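Local coordinates for protein CRISPR-associated endoribonuclease Cas2 (Thermococcus onnurineus, PDB 5G4D) that probably acts as a magnesium-dependent endoribonuclease on single-stranded RNA and forms a homodimer that joins a Cas1 homodimer in CRISPR adaptive immunity, at residues R25-W30 against E46-G51; V35-V40 against P72-L77. All blocks are in the same frame, centred on the assembly; numbering follows the deposited sequence.

Interaction 1: R25-W30 against E46-G51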
ATOM      1  N   ARG A  25       2.397  -4.669 -13.772  1.00 19.25           N
ATOM      2  CA  ARG A  25       3.522  -5.600 -13.809  1.00 22.23           C
ATOM      3  C   ARG A  25       4.517  -5.230 -14.896  1.00 23.38           C
ATOM      4  O   ARG A  25       5.703  -5.563 -14.794  1.00 25.51           O
ATOM      5  CB  ARG A  25       3.034  -7.037 -14.017  1.00 24.23           C
ATOM      6  CG  ARG A  25       2.372  -7.662 -12.810  1.00 27.99           C
ATOM      7  CD  ARG A  25       2.076  -9.140 -13.040  1.00 33.41           C
ATOM      8  NE  ARG A  25       3.287  -9.943 -13.208  1.00 37.57           N
ATOM      9  CZ  ARG A  25       3.294 -11.197 -13.654  1.00 45.75           C
ATOM     10  NH1 ARG A  25       2.156 -11.789 -13.990  1.00 40.05           N
ATOM     11  NH2 ARG A  25       4.440 -11.858 -13.777  1.00 47.22           N
ATOM     12  N   ARG A  26       4.065  -4.534 -15.935  1.00 24.54           N
ATOM     13  CA  ARG A  26       4.976  -4.073 -16.972  1.00 25.52           C
ATOM     14  C   ARG A  26       5.758  -2.822 -16.583  1.00 26.15           C
ATOM     15  O   ARG A  26       6.581  -2.357 -17.379  1.00 26.12           O
ATOM     16  CB  ARG A  26       4.201  -3.805 -18.261  1.00 26.96           C
ATOM     17  CG  ARG A  26       3.453  -5.008 -18.808  1.00 30.28           C
ATOM     18  CD  ARG A  26       2.555  -4.598 -19.963  1.00 39.20           C
ATOM     19  NE  ARG A  26       2.697  -5.503 -21.087  1.00 48.29           N
ATOM     20  CZ  ARG A  26       1.838  -6.477 -21.366  1.00 48.97           C
ATOM     21  NH1 ARG A  26       0.770  -6.656 -20.606  1.00 45.69           N
ATOM     22  NH2 ARG A  26       2.039  -7.277 -22.412  1.00 46.59           N
ATOM     23  N   HIS A  27       5.545  -2.265 -15.389  1.00 21.50           N
ATOM     24  CA  HIS A  27       6.150  -0.979 -15.071  1.00 20.76           C
ATOM     25  C   HIS A  27       6.787  -0.955 -13.688  1.00 22.27           C
ATOM     26  O   HIS A  27       7.737  -0.200 -13.461  1.00 21.94           O
ATOM     27  CB  HIS A  27       5.105   0.133 -15.184  1.00 22.99           C
ATOM     28  CG  HIS A  27       4.609   0.346 -16.581  1.00 24.93           C
ATOM     29  ND1 HIS A  27       5.226   1.206 -17.464  1.00 28.14           N
ATOM     30  CD2 HIS A  27       3.571  -0.205 -17.254  1.00 24.98           C
ATOM     31  CE1 HIS A  27       4.580   1.188 -18.618  1.00 28.29           C
ATOM     32  NE2 HIS A  27       3.574   0.338 -18.520  1.00 28.88           N
ATOM     33  N   LEU A  28       6.286  -1.781 -12.769  1.00 19.50           N
ATOM     34  CA  LEU A  28       6.698  -1.709 -11.376  1.00 17.28           C
ATOM     35  C   LEU A  28       6.852  -3.108 -10.787  1.00 19.59           C
ATOM     36  O   LEU A  28       6.405  -4.108 -11.354  1.00 21.80           O
ATOM     37  CB  LEU A  28       5.687  -0.893 -10.553  1.00 17.80           C
ATOM     38  CG  LEU A  28       5.546   0.591 -10.906  1.00 17.81           C
ATOM     39  CD1 LEU A  28       4.400   1.209 -10.145  1.00 16.75           C
ATOM     40  CD2 LEU A  28       6.848   1.340 -10.608  1.00 16.30           C
ATOM     41  N   HIS A  29       7.475  -3.158  -9.612  1.00 20.63           N
ATOM     42  CA  HIS A  29       7.653  -4.404  -8.881  1.00 21.90           C
ATOM     43  C   HIS A  29       6.370  -4.774  -8.140  1.00 22.28           C
ATOM     44  O   HIS A  29       5.773  -3.940  -7.455  1.00 19.24           O
ATOM     45  CB  HIS A  29       8.808  -4.274  -7.886  1.00 22.78           C
ATOM     46  CG  HIS A  29      10.134  -3.990  -8.515  1.00 32.68           C
ATOM     47  ND1 HIS A  29      10.847  -4.938  -9.220  1.00 37.16           N
ATOM     48  CD2 HIS A  29      10.893  -2.869  -8.518  1.00 31.89           C
ATOM     49  CE1 HIS A  29      11.982  -4.407  -9.641  1.00 37.24           C
ATOM     50  NE2 HIS A  29      12.037  -3.153  -9.225  1.00 38.12           N
ATOM     51  N   TRP A  30       5.948  -6.026  -8.270  1.00 20.46           N
ATOM     52  CA  TRP A  30       4.767  -6.508  -7.566  1.00 18.61           C
ATOM     53  C   TRP A  30       5.150  -6.880  -6.134  1.00 22.85           C
ATOM     54  O   TRP A  30       6.027  -7.725  -5.923  1.00 26.05           O
ATOM     55  CB  TRP A  30       4.172  -7.703  -8.309  1.00 23.61           C
ATOM     56  CG  TRP A  30       2.944  -8.269  -7.676  1.00 22.96           C
ATOM     57  CD1 TRP A  30       1.656  -7.869  -7.883  1.00 21.98           C
ATOM     58  CD2 TRP A  30       2.880  -9.354  -6.737  1.00 31.25           C
ATOM     59  NE1 TRP A  30       0.794  -8.630  -7.138  1.00 25.73           N
ATOM     60  CE2 TRP A  30       1.519  -9.551  -6.421  1.00 27.72           C
ATOM     61  CE3 TRP A  30       3.839 -10.174  -6.132  1.00 31.71           C
ATOM     62  CZ2 TRP A  30       1.092 -10.538  -5.530  1.00 32.84           C
ATOM     63  CZ3 TRP A  30       3.413 -11.156  -5.244  1.00 34.25           C
ATOM     64  CH2 TRP A  30       2.055 -11.324  -4.951  1.00 32.97           C
ATOM     65  N   GLU A  46       3.849   9.768 -15.596  1.00 21.43           N
ATOM     66  CA  GLU A  46       2.709  10.269 -16.361  1.00 23.68           C
ATOM     67  C   GLU A  46       2.096   9.170 -17.217  1.00 21.62           C
ATOM     68  O   GLU A  46       0.872   9.118 -17.386  1.00 20.05           O
ATOM     69  CB  GLU A  46       3.124  11.450 -17.245  1.00 26.00           C
ATOM     70  CG  GLU A  46       3.471  12.704 -16.474  1.00 26.64           C
ATOM     71  CD  GLU A  46       2.317  13.217 -15.630  1.00 29.60           C
ATOM     72  OE1 GLU A  46       1.152  13.105 -16.061  1.00 32.22           O
ATOM     73  OE2 GLU A  46       2.578  13.735 -14.523  1.00 35.60           O
ATOM     74  N   ARG A  47       2.933   8.292 -17.772  1.00 18.33           N
ATOM     75  CA  ARG A  47       2.431   7.210 -18.609  1.00 20.56           C
ATOM     76  C   ARG A  47       1.734   6.149 -17.770  1.00 21.30           C
ATOM     77  O   ARG A  47       0.734   5.562 -18.204  1.00 19.93           O
ATOM     78  CB  ARG A  47       3.576   6.595 -19.413  1.00 25.12           C
ATOM     79  CG  ARG A  47       3.979   7.434 -20.622  1.00 28.26           C
ATOM     80  CD  ARG A  47       4.890   6.675 -21.575  1.00 30.58           C
ATOM     81  NE  ARG A  47       6.092   6.143 -20.931  1.00 35.78           N
ATOM     82  CZ  ARG A  47       7.146   6.884 -20.600  1.00 32.27           C
ATOM     83  NH1 ARG A  47       7.124   8.187 -20.827  1.00 34.82           N
ATOM     84  NH2 ARG A  47       8.211   6.337 -20.028  1.00 32.24           N
ATOM     85  N   ILE A  48       2.254   5.884 -16.568  1.00 20.07           N
ATOM     86  CA  ILE A  48       1.579   4.955 -15.664  1.00 20.38           C
ATOM     87  C   ILE A  48       0.211   5.500 -15.275  1.00 18.39           C
ATOM     88  O   ILE A  48      -0.794   4.782 -15.302  1.00 19.52           O
ATOM     89  CB  ILE A  48       2.442   4.692 -14.421  1.00 18.61           C
ATOM     90  CG1 ILE A  48       3.673   3.862 -14.789  1.00 17.57           C
ATOM     91  CG2 ILE A  48       1.598   3.973 -13.331  1.00 17.49           C
ATOM     92  CD1 ILE A  48       4.687   3.722 -13.643  1.00 18.99           C
ATOM     93  N   LYS A  49       0.168   6.772 -14.876  1.00 19.22           N
ATOM     94  CA  LYS A  49      -1.104   7.396 -14.523  1.00 20.31           C
ATOM     95  C   LYS A  49      -2.086   7.341 -15.688  1.00 22.05           C
ATOM     96  O   LYS A  49      -3.260   6.995 -15.509  1.00 20.71           O
ATOM     97  CB  LYS A  49      -0.868   8.839 -14.074  1.00 20.77           C
ATOM     98  CG  LYS A  49      -2.141   9.641 -13.879  1.00 25.22           C
ATOM     99  CD  LYS A  49      -1.834  11.051 -13.418  1.00 26.98           C
ATOM    100  CE  LYS A  49      -3.073  11.932 -13.497  1.00 30.78           C
ATOM    101  NZ  LYS A  49      -2.770  13.326 -13.055  1.00 26.56           N
ATOM    102  N   ALA A  50      -1.624   7.668 -16.901  1.00 22.18           N
ATOM    103  CA  ALA A  50      -2.522   7.645 -18.056  1.00 23.32           C
ATOM    104  C   ALA A  50      -2.990   6.228 -18.379  1.00 22.56           C
ATOM    105  O   ALA A  50      -4.153   6.024 -18.754  1.00 24.24           O
ATOM    106  CB  ALA A  50      -1.838   8.275 -19.271  1.00 20.58           C
ATOM    107  N   GLY A  51      -2.101   5.238 -18.254  1.00 19.05           N
ATOM    108  CA  GLY A  51      -2.518   3.859 -18.458  1.00 21.17           C
ATOM    109  C   GLY A  51      -3.569   3.419 -17.459  1.00 23.04           C
ATOM    110  O   GLY A  51      -4.543   2.746 -17.818  1.00 22.52           O
TER
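I48 meets H27 through its longer branch: with chi1 at -70°, CG1 stands anti to the carbonyl carbon and CG2 anti to the backbone N, and chi2 near 172° extends CD1 outward from the helix. H27 has a similar first torsion, -66°, which places CG beside its own backbone N and turns the ring toward the helix. The two side chains run antiparallel alongside one another, CD1 of I48 lying 3.9 Å from CB of H27, while CG1 of I48 comes obliquely to the ring, 4.1 Å from CG of H27. L28 joins from the next position, its branch carbon CG 4.2 Å from CD1 of I48. All of this is van der Waals contact, and no hydrogen bond crosses between the segments. Isoleucine suits this buried helix position because its CG1-CD1 arm reaches both neighbours without a polar group to satisfy. A histidine suits position 27, which is partly exposed: its CB and ring carbon pack inward, while ND1 is hydrogen-bonded to E44, the glutamate that also pairs with R47. That bond restrains the rotation of the imidazole. F23 meets the same ring at an incline. The contact thus joins the turn between helix 17-25 and strand 29-32 to helix 42-55, and L28 and I48 both continue inward onto I8 of strand 4-11 and V40 of strand 35-40, in the layer between helices and sheet.

Interaction 2: V35-V40 against P72-L77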
ATOM      1  N   VAL A  35      -0.575  -4.275  -4.641  1.00 16.38           N
ATOM      2  CA  VAL A  35       0.470  -3.329  -4.250  1.00 13.51           C
ATOM      3  C   VAL A  35       1.651  -3.462  -5.199  1.00 15.22           C
ATOM      4  O   VAL A  35       2.150  -4.571  -5.412  1.00 16.16           O
ATOM      5  CB  VAL A  35       0.948  -3.564  -2.808  1.00 16.93           C
ATOM      6  CG1 VAL A  35       1.998  -2.500  -2.421  1.00 15.03           C
ATOM      7  CG2 VAL A  35      -0.241  -3.582  -1.840  1.00 16.00           C
ATOM      8  N   PHE A  36       2.125  -2.329  -5.718  1.00 13.64           N
ATOM      9  CA  PHE A  36       3.306  -2.260  -6.576  1.00 13.46           C
ATOM     10  C   PHE A  36       4.225  -1.146  -6.090  1.00 14.71           C
ATOM     11  O   PHE A  36       3.783  -0.185  -5.449  1.00 15.49           O
ATOM     12  CB  PHE A  36       2.942  -2.013  -8.061  1.00 13.71           C
ATOM     13  CG  PHE A  36       2.306  -3.201  -8.745  1.00 15.05           C
ATOM     14  CD1 PHE A  36       0.972  -3.499  -8.547  1.00 12.77           C
ATOM     15  CD2 PHE A  36       3.052  -4.008  -9.598  1.00 18.30           C
ATOM     16  CE1 PHE A  36       0.376  -4.606  -9.169  1.00 17.79           C
ATOM     17  CE2 PHE A  36       2.472  -5.116 -10.239  1.00 18.87           C
ATOM     18  CZ  PHE A  36       1.133  -5.408 -10.029  1.00 19.63           C
ATOM     19  N   GLU A  37       5.519  -1.262  -6.403  1.00 14.36           N
ATOM     20  CA  GLU A  37       6.435  -0.168  -6.086  1.00 13.86           C
ATOM     21  C   GLU A  37       7.618  -0.166  -7.050  1.00 17.33           C
ATOM     22  O   GLU A  37       7.920  -1.173  -7.695  1.00 18.27           O
ATOM     23  CB  GLU A  37       6.933  -0.238  -4.630  1.00 15.52           C
ATOM     24  CG  GLU A  37       7.838  -1.417  -4.302  1.00 19.92           C
ATOM     25  CD  GLU A  37       8.389  -1.353  -2.883  1.00 16.49           C
ATOM     26  OE1 GLU A  37       9.394  -0.632  -2.673  1.00 22.48           O
ATOM     27  OE2 GLU A  37       7.824  -2.018  -1.990  1.00 20.12           O
ATOM     28  N   GLY A  38       8.292   0.973  -7.123  1.00 16.53           N
ATOM     29  CA  GLY A  38       9.502   1.080  -7.926  1.00 18.67           C
ATOM     30  C   GLY A  38       9.871   2.508  -8.260  1.00 17.89           C
ATOM     31  O   GLY A  38       9.126   3.462  -8.024  1.00 16.23           O
ATOM     32  N   GLU A  39      11.066   2.645  -8.832  1.00 18.24           N
ATOM     33  CA  GLU A  39      11.568   3.946  -9.265  1.00 21.03           C
ATOM     34  C   GLU A  39      11.007   4.314 -10.635  1.00 19.65           C
ATOM     35  O   GLU A  39      10.834   3.452 -11.500  1.00 23.24           O
ATOM     36  CB  GLU A  39      13.097   3.931  -9.326  1.00 26.88           C
ATOM     37  CG  GLU A  39      13.667   2.685  -9.993  1.00 34.29           C
ATOM     38  CD  GLU A  39      15.141   2.825 -10.356  1.00 41.42           C
ATOM     39  OE1 GLU A  39      15.926   3.287  -9.497  1.00 39.62           O
ATOM     40  OE2 GLU A  39      15.510   2.473 -11.499  1.00 44.91           O
ATOM     41  N   VAL A  40      10.712   5.596 -10.836  1.00 18.37           N
ATOM     42  CA  VAL A  40      10.182   6.060 -12.113  1.00 19.63           C
ATOM     43  C   VAL A  40      10.760   7.421 -12.471  1.00 19.99           C
ATOM     44  O   VAL A  40      11.120   8.221 -11.603  1.00 19.68           O
ATOM     45  CB  VAL A  40       8.633   6.156 -12.125  1.00 21.24           C
ATOM     46  CG1 VAL A  40       7.973   4.812 -11.823  1.00 20.15           C
ATOM     47  CG2 VAL A  40       8.148   7.254 -11.177  1.00 18.42           C
ATOM     48  N   PRO A  72      11.610   3.492   0.107  1.00 15.54           N
ATOM     49  CA  PRO A  72      11.386   3.615   1.544  1.00 17.83           C
ATOM     50  C   PRO A  72      11.855   2.386   2.302  1.00 19.34           C
ATOM     51  O   PRO A  72      11.867   1.263   1.789  1.00 17.58           O
ATOM     52  CB  PRO A  72       9.863   3.776   1.647  1.00 17.53           C
ATOM     53  CG  PRO A  72       9.333   3.032   0.443  1.00 16.02           C
ATOM     54  CD  PRO A  72      10.359   3.272  -0.647  1.00 17.27           C
ATOM     55  N   LYS A  73      12.242   2.612   3.554  1.00 17.98           N
ATOM     56  CA  LYS A  73      12.498   1.485   4.425  1.00 16.28           C
ATOM     57  C   LYS A  73      11.176   0.786   4.748  1.00 18.26           C
ATOM     58  O   LYS A  73      10.107   1.402   4.756  1.00 16.27           O
ATOM     59  CB  LYS A  73      13.202   1.932   5.707  1.00 20.00           C
ATOM     60  CG  LYS A  73      13.469   0.775   6.635  1.00 27.07           C
ATOM     61  CD  LYS A  73      14.388   1.134   7.757  1.00 33.08           C
ATOM     62  CE  LYS A  73      13.850   2.354   8.402  1.00 30.48           C
ATOM     63  NZ  LYS A  73      13.017   1.989   9.568  1.00 38.07           N
ATOM     64  N   ARG A  74      11.246  -0.522   4.960  1.00 21.64           N
ATOM     65  CA  ARG A  74      10.039  -1.257   5.311  1.00 17.84           C
ATOM     66  C   ARG A  74      10.403  -2.464   6.154  1.00 22.92           C
ATOM     67  O   ARG A  74      11.523  -2.975   6.090  1.00 22.43           O
ATOM     68  CB  ARG A  74       9.255  -1.683   4.060  1.00 16.65           C
ATOM     69  CG  ARG A  74       9.702  -2.992   3.395  1.00 21.81           C
ATOM     70  CD  ARG A  74      10.981  -2.827   2.565  1.00 21.31           C
ATOM     71  NE  ARG A  74      10.975  -1.631   1.717  1.00 21.10           N
ATOM     72  CZ  ARG A  74      10.367  -1.554   0.534  1.00 19.10           C
ATOM     73  NH1 ARG A  74       9.691  -2.599   0.055  1.00 21.95           N
ATOM     74  NH2 ARG A  74      10.410  -0.426  -0.150  1.00 19.15           N
ATOM     75  N   GLU A  75       9.433  -2.906   6.956  1.00 20.09           N
ATOM     76  CA  GLU A  75       9.525  -4.148   7.712  1.00 18.45           C
ATOM     77  C   GLU A  75       8.429  -5.083   7.229  1.00 20.66           C
ATOM     78  O   GLU A  75       7.292  -4.656   7.031  1.00 19.20           O
ATOM     79  CB  GLU A  75       9.377  -3.904   9.213  1.00 21.31           C
ATOM     80  CG  GLU A  75       9.231  -5.190  10.008  1.00 24.51           C
ATOM     81  CD  GLU A  75       9.613  -5.046  11.467  1.00 28.12           C
ATOM     82  OE1 GLU A  75       9.724  -3.899  11.962  1.00 26.24           O
ATOM     83  OE2 GLU A  75       9.815  -6.099  12.116  1.00 29.09           O
ATOM     84  N   VAL A  76       8.772  -6.353   7.033  1.00 20.47           N
ATOM     85  CA  VAL A  76       7.825  -7.362   6.580  1.00 21.37           C
ATOM     86  C   VAL A  76       7.513  -8.284   7.747  1.00 23.71           C
ATOM     87  O   VAL A  76       8.429  -8.777   8.417  1.00 24.65           O
ATOM     88  CB  VAL A  76       8.372  -8.159   5.384  1.00 22.46           C
ATOM     89  CG1 VAL A  76       7.349  -9.188   4.917  1.00 27.25           C
ATOM     90  CG2 VAL A  76       8.742  -7.220   4.253  1.00 25.43           C
ATOM     91  N   LEU A  77       6.225  -8.495   8.003  1.00 22.71           N
ATOM     92  CA  LEU A  77       5.762  -9.492   8.956  1.00 20.06           C
ATOM     93  C   LEU A  77       5.229 -10.682   8.173  1.00 23.94           C
ATOM     94  O   LEU A  77       4.425 -10.508   7.255  1.00 27.30           O
ATOM     95  CB  LEU A  77       4.668  -8.936   9.870  1.00 23.59           C
ATOM     96  CG  LEU A  77       4.931  -7.585  10.533  1.00 22.21           C
ATOM     97  CD1 LEU A  77       3.793  -7.181  11.468  1.00 22.42           C
ATOM     98  CD2 LEU A  77       6.254  -7.613  11.282  1.00 24.34           C
TER
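E37 and R74 form a two-pronged salt bridge, meeting head-on. NH2 of R74 donates to OE1 of E37 at 2.7 Å, nearly straight at 165° and directed at the syn lone pair; NH1 of R74 reaches OE2 of E37 at 2.8 Å, also on the syn side but above the carboxylate plane. This end-on grip is slightly twisted, the carboxylate and guanidinium planes standing 33° apart. E37 reaches out nearly straight past its first torsion, whereas R74 folds back at chi2 and chi3, which turns its guanidinium toward P72.

Cas2 has a ferredoxin-like βαββαβ core, and strand 73-78 leaves it to pair antiparallel with a strand of the second subunit, extending that subunit's sheet. The salt bridge spans the base of this exchanged arm, tying it to strand 35-40 of its own chain.

The remaining hydrogen bonds hold the ion pair in place. The carbonyl O of P72 accepts two bonds side-on from the guanidinium, from NE of R74 at 3.0 Å and from NH2 of R74 at 3.0 Å, both tilted to one side of the carbonyl plane. NH2 therefore serves carbonyl and carboxylate at once, and arginine suits the place because its planar donors can address both acceptors. On the buried glutamate, OE1 also binds the hydroxyl of Y5 and OE2 that of Y66 of the second subunit, polar partners that would favour a charged carboxylate in the interior.

Packing surrounds the ion pair: P72 lies on Y5, and Y66 of the second subunit lies against P72 and R74.

Overall arrangement
Interaction 1 is a buried apolar contact near the centre of the chain, whereas interaction 2 is a partly buried ion pair farther out, at the dimer interface, their centres about 15 Å apart. They work on opposite requirements: in the layer between helices and sheet L28 and I48 need no polar partners, and H27 keeps its own at the partly exposed edge, while the carboxylate at the interface needs several. Strand 35-40 connects them. Segments 25-30 and 35-40 lie on adjacent strands of one sheet, where H29 N probably hydrogen-bonds to E37 O at 2.8 Å and W30 meets F36 edge-to-face. Segment 46-51 covers the sheet from the helical layer, whereas segment 72-77 reaches into the second subunit.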